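Local coordinates for serine-threonine phosphatase 2C (PDB 2I44), which binds calcium ions and is probably a PP2C-type phosphatase that removes phosphate from serine and threonine residues of proteins, at residues A[212-215]-A[216-220]; A[186-189]-A[190-194]; A[95-98]-A[99-102]. All blocks are in the same frame, centred on the assembly; numbering follows the deposited sequence.

Contact 1 of 3, residues A[212-215]-A[216-220]; sequences GDFS and FRKSR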
loop_
_atom_site.group_PDB
_atom_site.type_symbol
_atom_site.label_atom_id
_atom_site.label_comp_id
_atom_site.label_asym_id
_atom_site.label_seq_id
_atom_site.Cartn_x
_atom_site.Cartn_y
_atom_site.Cartn_z
ATOM N N GLY A 212 3.247 24.605 7.225
ATOM C CA GLY A 212 3.110 26.012 7.562
ATOM C C GLY A 212 4.437 26.716 7.767
ATOM O O GLY A 212 4.511 27.946 7.717
ATOM N N ASP A 213 5.490 25.938 7.995
ATOM C CA ASP A 213 6.818 26.493 8.222
ATOM C C ASP A 213 7.687 26.442 6.967
ATOM O O ASP A 213 8.860 26.815 6.998
ATOM C CB ASP A 213 7.500 25.724 9.351
ATOM C CG ASP A 213 7.662 24.250 9.033
ATOM O OD1 ASP A 213 7.019 23.778 8.073
ATOM O OD2 ASP A 213 8.423 23.564 9.743
ATOM N N PHE A 214 7.100 25.998 5.859
ATOM C CA PHE A 214 7.834 25.877 4.603
ATOM C C PHE A 214 8.564 27.140 4.189
ATOM O O PHE A 214 9.762 27.117 3.910
ATOM C CB PHE A 214 6.891 25.479 3.469
ATOM C CG PHE A 214 7.587 25.230 2.161
ATOM C CD1 PHE A 214 8.066 23.962 1.843
ATOM C CD2 PHE A 214 7.768 26.264 1.249
ATOM C CE1 PHE A 214 8.717 23.728 0.630
ATOM C CE2 PHE A 214 8.418 26.041 0.035
ATOM C CZ PHE A 214 8.892 24.768 -0.273
ATOM N N SER A 215 7.832 28.245 4.140
ATOM C CA SER A 215 8.415 29.510 3.723
ATOM C C SER A 215 9.570 29.937 4.621
ATOM O O SER A 215 10.629 30.327 4.139
ATOM C CB SER A 215 7.340 30.600 3.694
ATOM O OG SER A 215 7.812 31.741 2.999
ATOM N N PHE A 216 9.375 29.858 5.931
ATOM C CA PHE A 216 10.440 30.251 6.843
ATOM C C PHE A 216 11.665 29.356 6.718
ATOM O O PHE A 216 12.797 29.843 6.720
ATOM C CB PHE A 216 9.932 30.273 8.289
ATOM C CG PHE A 216 9.178 31.528 8.637
ATOM C CD1 PHE A 216 9.745 32.781 8.394
ATOM C CD2 PHE A 216 7.912 31.464 9.215
ATOM C CE1 PHE A 216 9.062 33.956 8.722
ATOM C CE2 PHE A 216 7.219 32.631 9.550
ATOM C CZ PHE A 216 7.797 33.878 9.304
ATOM N N ARG A 217 11.450 28.053 6.592
ATOM C CA ARG A 217 12.575 27.140 6.462
ATOM C C ARG A 217 13.265 27.321 5.119
ATOM O O ARG A 217 14.465 27.067 4.988
ATOM C CB ARG A 217 12.106 25.697 6.639
ATOM C CG ARG A 217 11.452 25.483 7.987
ATOM C CD ARG A 217 10.917 24.086 8.159
ATOM N NE ARG A 217 11.979 23.092 8.217
ATOM C CZ ARG A 217 11.839 21.901 8.789
ATOM N NH1 ARG A 217 10.681 21.574 9.347
ATOM N NH2 ARG A 217 12.853 21.044 8.806
ATOM N N LYS A 218 12.504 27.779 4.127
ATOM C CA LYS A 218 13.047 27.994 2.795
ATOM C C LYS A 218 13.914 29.252 2.777
ATOM O O LYS A 218 14.950 29.289 2.112
ATOM C CB LYS A 218 11.905 28.114 1.777
ATOM C CG LYS A 218 12.330 28.009 0.318
ATOM C CD LYS A 218 13.012 26.675 0.030
ATOM C CE LYS A 218 13.464 26.589 -1.420
ATOM N NZ LYS A 218 14.457 25.487 -1.623
ATOM N N SER A 219 13.498 30.278 3.515
ATOM C CA SER A 219 14.264 31.520 3.568
ATOM C C SER A 219 15.524 31.305 4.401
ATOM O O SER A 219 16.544 31.966 4.195
ATOM C CB SER A 219 13.433 32.641 4.194
ATOM O OG SER A 219 13.323 32.458 5.594
ATOM N N ARG A 220 15.449 30.375 5.347
ATOM C CA ARG A 220 16.588 30.076 6.203
ATOM C C ARG A 220 17.638 29.302 5.410
ATOM O O ARG A 220 18.626 28.821 5.962
ATOM C CB ARG A 220 16.133 29.260 7.418
ATOM C CG ARG A 220 17.246 28.961 8.402
ATOM C CD ARG A 220 17.912 30.247 8.869
ATOM N NE ARG A 220 16.992 31.071 9.650
ATOM C CZ ARG A 220 16.670 30.835 10.923
ATOM N NH1 ARG A 220 17.193 29.799 11.575
ATOM N NH2 ARG A 220 15.820 31.633 11.550
#
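Arg217 NH1 is gripped by salt bridges to two aspartates: Asp213 OD2 at 3.0 Å, and Asp237 from beyond the helix. The Asp213-Arg217 pair is an i to i+4 bridge from the residue just before the short helix 214-219 to its first turn. The N-H points almost straight at OD2 (168°). The oxygen lies at the edge of the guanidinium, close to its plane, and is met on the syn side, with the donor tilted out of the carboxylate plane. The two planes stand 78° apart. Asp213 CG sits between its backbone N and carbonyl carbon (chi1 60°), which turns the carboxylate along the helix toward Arg217. The bend at chi3 swings the guanidinium round to the carboxylate; Arg217 CD itself lies 3.0 Å from Asp213 OD2. Their main chains also join, Arg217 N to Asp213 O at 2.9 Å. Lys218 N bonds to Phe214 O at 2.8 Å. The lysine CG lies 4.4 Å from Phe214 CE2, and that ring has a cation-pi partner in Arg210. At the far end the helix closes on Phe216 O. It accepts Ser219 OG at 2.9 Å and Arg220 N at 3.0 Å, both from the same face of its carbonyl plane.

Contact 2 of 3, residues A[186-189]-A[190-194]; sequences EKLR and IMRNG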
loop_
_atom_site.group_PDB
_atom_site.type_symbol
_atom_site.label_atom_id
_atom_site.label_comp_id
_atom_site.label_asym_id
_atom_site.label_seq_id
_atom_site.Cartn_x
_atom_site.Cartn_y
_atom_site.Cartn_z
ATOM N N GLU A 186 -9.613 16.689 2.039
ATOM C CA GLU A 186 -8.189 16.587 2.388
ATOM C C GLU A 186 -7.661 18.015 2.504
ATOM O O GLU A 186 -6.989 18.380 3.476
ATOM C CB GLU A 186 -7.400 15.844 1.305
ATOM C CG GLU A 186 -7.779 14.370 1.170
ATOM C CD GLU A 186 -7.472 13.581 2.422
ATOM O OE1 GLU A 186 -6.285 13.302 2.694
ATOM O OE2 GLU A 186 -8.422 13.247 3.151
ATOM N N LYS A 187 -7.985 18.819 1.500
ATOM C CA LYS A 187 -7.569 20.207 1.447
ATOM C C LYS A 187 -8.065 20.936 2.697
ATOM O O LYS A 187 -7.341 21.728 3.304
ATOM C CB LYS A 187 -8.147 20.854 0.189
ATOM C CG LYS A 187 -7.654 22.254 -0.102
ATOM C CD LYS A 187 -8.157 22.697 -1.470
ATOM C CE LYS A 187 -7.676 24.089 -1.823
ATOM N NZ LYS A 187 -8.084 24.460 -3.202
ATOM N N LEU A 188 -9.307 20.666 3.071
ATOM C CA LEU A 188 -9.881 21.297 4.250
ATOM C C LEU A 188 -9.071 20.973 5.492
ATOM O O LEU A 188 -8.788 21.852 6.304
ATOM C CB LEU A 188 -11.324 20.843 4.445
ATOM C CG LEU A 188 -12.333 21.909 4.031
ATOM C CD1 LEU A 188 -13.729 21.311 3.980
ATOM C CD2 LEU A 188 -12.261 23.067 5.026
ATOM N N ARG A 189 -8.684 19.711 5.639
ATOM C CA ARG A 189 -7.914 19.314 6.812
ATOM C C ARG A 189 -6.539 19.989 6.850
ATOM O O ARG A 189 -6.072 20.430 7.913
ATOM C CB ARG A 189 -7.748 17.786 6.865
ATOM C CG ARG A 189 -7.040 17.302 8.121
ATOM C CD ARG A 189 -6.769 15.804 8.110
ATOM N NE ARG A 189 -5.808 15.427 7.078
ATOM C CZ ARG A 189 -6.113 14.758 5.968
ATOM N NH1 ARG A 189 -7.359 14.379 5.733
ATOM N NH2 ARG A 189 -5.171 14.471 5.084
ATOM N N ILE A 190 -5.897 20.074 5.689
ATOM C CA ILE A 190 -4.573 20.679 5.608
ATOM C C ILE A 190 -4.573 22.153 6.028
ATOM O O ILE A 190 -3.682 22.600 6.763
ATOM C CB ILE A 190 -4.003 20.551 4.185
ATOM C CG1 ILE A 190 -3.772 19.070 3.864
ATOM C CG2 ILE A 190 -2.707 21.349 4.064
ATOM C CD1 ILE A 190 -3.611 18.785 2.390
HETATM N N MSE A 191 -5.576 22.897 5.572
HETATM C CA MSE A 191 -5.675 24.314 5.891
HETATM C C MSE A 191 -6.086 24.551 7.339
HETATM O O MSE A 191 -5.697 25.553 7.937
HETATM C CB MSE A 191 -6.653 25.005 4.936
HETATM C CG MSE A 191 -6.204 24.983 3.476
HETATM SE SE MSE A 191 -7.544 25.685 2.269
HETATM C CE MSE A 191 -6.415 26.757 1.087
ATOM N N ARG A 192 -6.873 23.640 7.902
ATOM C CA ARG A 192 -7.287 23.781 9.295
ATOM C C ARG A 192 -6.084 23.568 10.199
ATOM O O ARG A 192 -6.000 24.145 11.279
ATOM C CB ARG A 192 -8.363 22.757 9.665
ATOM C CG ARG A 192 -9.767 23.106 9.215
ATOM C CD ARG A 192 -10.726 21.982 9.569
ATOM N NE ARG A 192 -11.999 22.113 8.866
ATOM C CZ ARG A 192 -12.935 21.165 8.833
ATOM N NH1 ARG A 192 -12.745 20.013 9.464
ATOM N NH2 ARG A 192 -14.060 21.358 8.159
ATOM N N ASN A 193 -5.150 22.739 9.751
ATOM C CA ASN A 193 -3.970 22.454 10.544
ATOM C C ASN A 193 -2.777 23.346 10.208
ATOM O O ASN A 193 -1.638 23.033 10.538
ATOM C CB ASN A 193 -3.624 20.974 10.417
ATOM C CG ASN A 193 -4.565 20.093 11.226
ATOM O OD1 ASN A 193 -4.423 19.975 12.444
ATOM N ND2 ASN A 193 -5.546 19.495 10.560
ATOM N N GLY A 194 -3.054 24.463 9.548
ATOM C CA GLY A 194 -1.999 25.406 9.221
ATOM C C GLY A 194 -1.116 25.086 8.032
ATOM O O GLY A 194 -0.122 25.763 7.814
#
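Asn193 CG stands anti to the carbonyl carbon (chi1 -75°), and this brings the amide back over the last turn to Arg189 O. ND2 donates to that oxygen at 2.9 Å, with the oxygen near the amide plane. Asn193 N bonds to the same oxygen at 3.1 Å, from the opposite face of the carbonyl plane. Arg189 O is thus held by two N-H groups of one residue. Arg189 CG, anti to its own nitrogen (chi1 -176°), lies 3.6 Å from ND2. The arginine chain then bends at chi3, and its guanidinium grips Glu186 end-on. NH2 meets OE1 at 2.9 Å and NH1 meets OE2 at 3.0 Å, both from above the carboxylate plane. Glu186 also binds Ser230 and Arg231, while Arg189 NE bonds to Gly242 O. On another side, Lys187 and selenomethionine Met191 run alongside each other, CE to CE at 4.1 Å. Leu188 CD2 lies 4.0 Å from Arg192 NE. Gly194, with positive phi, is the C-prime residue of a Schellman motif that ends helix 184-192. Ile190 and Lys187 pack on Val197, so this face of the helix lies against strand 196-198, which pairs with strand 208-210.

Contact 3 of 3, residues A[95-98]-A[99-102]; sequences DVPA and TEVD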
loop_
_atom_site.group_PDB
_atom_site.type_symbol
_atom_site.label_atom_id
_atom_site.label_comp_id
_atom_site.label_asym_id
_atom_site.label_seq_id
_atom_site.Cartn_x
_atom_site.Cartn_y
_atom_site.Cartn_z
ATOM N N ASP A 95 -15.381 -21.873 18.941
ATOM C CA ASP A 95 -16.487 -22.672 18.420
ATOM C C ASP A 95 -17.471 -21.766 17.684
ATOM O O ASP A 95 -18.097 -22.183 16.703
ATOM C CB ASP A 95 -17.212 -23.393 19.560
ATOM C CG ASP A 95 -16.415 -24.556 20.111
ATOM O OD1 ASP A 95 -16.005 -25.416 19.303
ATOM O OD2 ASP A 95 -16.203 -24.619 21.341
ATOM N N VAL A 96 -17.601 -20.533 18.171
ATOM C CA VAL A 96 -18.490 -19.533 17.580
ATOM C C VAL A 96 -19.023 -19.951 16.208
ATOM O O VAL A 96 -18.253 -20.298 15.311
ATOM C CB VAL A 96 -17.765 -18.175 17.428
ATOM C CG1 VAL A 96 -18.705 -17.148 16.803
ATOM C CG2 VAL A 96 -17.276 -17.692 18.789
ATOM N N PRO A 97 -20.354 -19.909 16.027
ATOM C CA PRO A 97 -20.996 -20.288 14.762
ATOM C C PRO A 97 -20.399 -19.563 13.556
ATOM O O PRO A 97 -20.086 -18.372 13.633
ATOM C CB PRO A 97 -22.459 -19.906 14.986
ATOM C CG PRO A 97 -22.620 -20.015 16.483
ATOM C CD PRO A 97 -21.347 -19.395 16.987
ATOM N N ALA A 98 -20.247 -20.285 12.447
ATOM C CA ALA A 98 -19.699 -19.710 11.220
ATOM C C ALA A 98 -20.433 -18.413 10.868
ATOM O O ALA A 98 -19.832 -17.342 10.820
ATOM C CB ALA A 98 -19.823 -20.710 10.076
ATOM N N THR A 99 -21.734 -18.515 10.626
ATOM C CA THR A 99 -22.542 -17.349 10.293
ATOM C C THR A 99 -22.138 -16.157 11.159
ATOM O O THR A 99 -22.082 -15.015 10.689
ATOM C CB THR A 99 -24.040 -17.650 10.516
ATOM O OG1 THR A 99 -24.492 -18.566 9.509
ATOM C CG2 THR A 99 -24.871 -16.374 10.460
ATOM N N GLU A 100 -21.846 -16.440 12.423
ATOM C CA GLU A 100 -21.473 -15.409 13.381
ATOM C C GLU A 100 -20.076 -14.861 13.098
ATOM O O GLU A 100 -19.841 -13.655 13.195
ATOM C CB GLU A 100 -21.540 -15.981 14.794
ATOM C CG GLU A 100 -21.911 -14.964 15.848
ATOM C CD GLU A 100 -22.165 -15.605 17.199
ATOM O OE1 GLU A 100 -22.969 -16.563 17.254
ATOM O OE2 GLU A 100 -21.567 -15.154 18.202
ATOM N N VAL A 101 -19.151 -15.750 12.755
ATOM C CA VAL A 101 -17.792 -15.339 12.438
ATOM C C VAL A 101 -17.879 -14.367 11.273
ATOM O O VAL A 101 -17.566 -13.184 11.408
ATOM C CB VAL A 101 -16.924 -16.538 12.013
ATOM C CG1 VAL A 101 -15.581 -16.042 11.480
ATOM C CG2 VAL A 101 -16.703 -17.464 13.192
ATOM N N ASP A 102 -18.331 -14.880 10.135
ATOM C CA ASP A 102 -18.467 -14.083 8.924
ATOM C C ASP A 102 -19.213 -12.778 9.133
ATOM O O ASP A 102 -19.128 -11.870 8.310
ATOM C CB ASP A 102 -19.160 -14.907 7.839
ATOM C CG ASP A 102 -18.234 -15.923 7.214
ATOM O OD1 ASP A 102 -17.355 -16.448 7.929
ATOM O OD2 ASP A 102 -18.389 -16.203 6.009
#
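Glu100 reaches back from the first turn of helix 98-130 across Pro97 and Val96. Its CB lies 3.0 Å from Pro97 O, close to the carbonyl that starts the helix. The same CB is 3.7 Å from Val96 CG1. CG continues past that methyl, at 4.0 Å. Glu100 CD comes next, near both Val96 CG1 and Pro97 CD. The carboxylate oxygens then part. OE1 lies beside the proline ring, 3.3 Å from Pro97 CD, with Pro97 CG a little farther. OE2 is near Val96 CG1, at 3.8 Å. The chain is extended beyond CG (chi2 172°), which carries the carboxylate along the proline. Glu100 and Pro97 therefore lie side by side and point the same way, while Val96 crosses the glutamate at about a right angle. These contacts are made by the aliphatic stem and by carboxylate oxygens against carbon.

Val96 CG1 also meets Val101 CG2, at 4.1 Å. This is an apolar contact between the loop and the helix. The loop valine thus touches two successive helix residues. Val101 is buried and also touches Lys147.

The main chain supplies the regular bonds. Val101 N donates to Pro97 O at 2.9 Å, in the carbonyl plane. Asp102 N donates to Ala98 O, the next bond along the helix. Farther out, Asp102 has a long, weak ion pair with Arg253.

Pro97 stands at the N-cap position, so its carbonyl receives the first i to i+4 bond. The contact belongs to the start of a long helix after the loop that follows helix 83-92, a surface helix N-terminus with a small hydrophobic contact beside it.

Overall arrangement
All three contacts are local and lie at or along helices, away from the calcium sites. Contact 3 opens the long helix 98-130, contact 2 closes helix 184-192, and contact 1 takes in the whole of the short helix 214-219. Contact 2 is partly buried, whereas contacts 1 and 3 are at the surface. Contacts 1 and 2 are neighbours, with centres 18 Å apart, and the paired strands 196-198 and 208-210 lie between them in the chain. Both rely on salt bridges shared with residues outside their helices. Contact 3 is across the molecule, its centre 56 Å from that of contact 1. There, valine and proline carbons meet the glutamate, without a salt bridge across the contact.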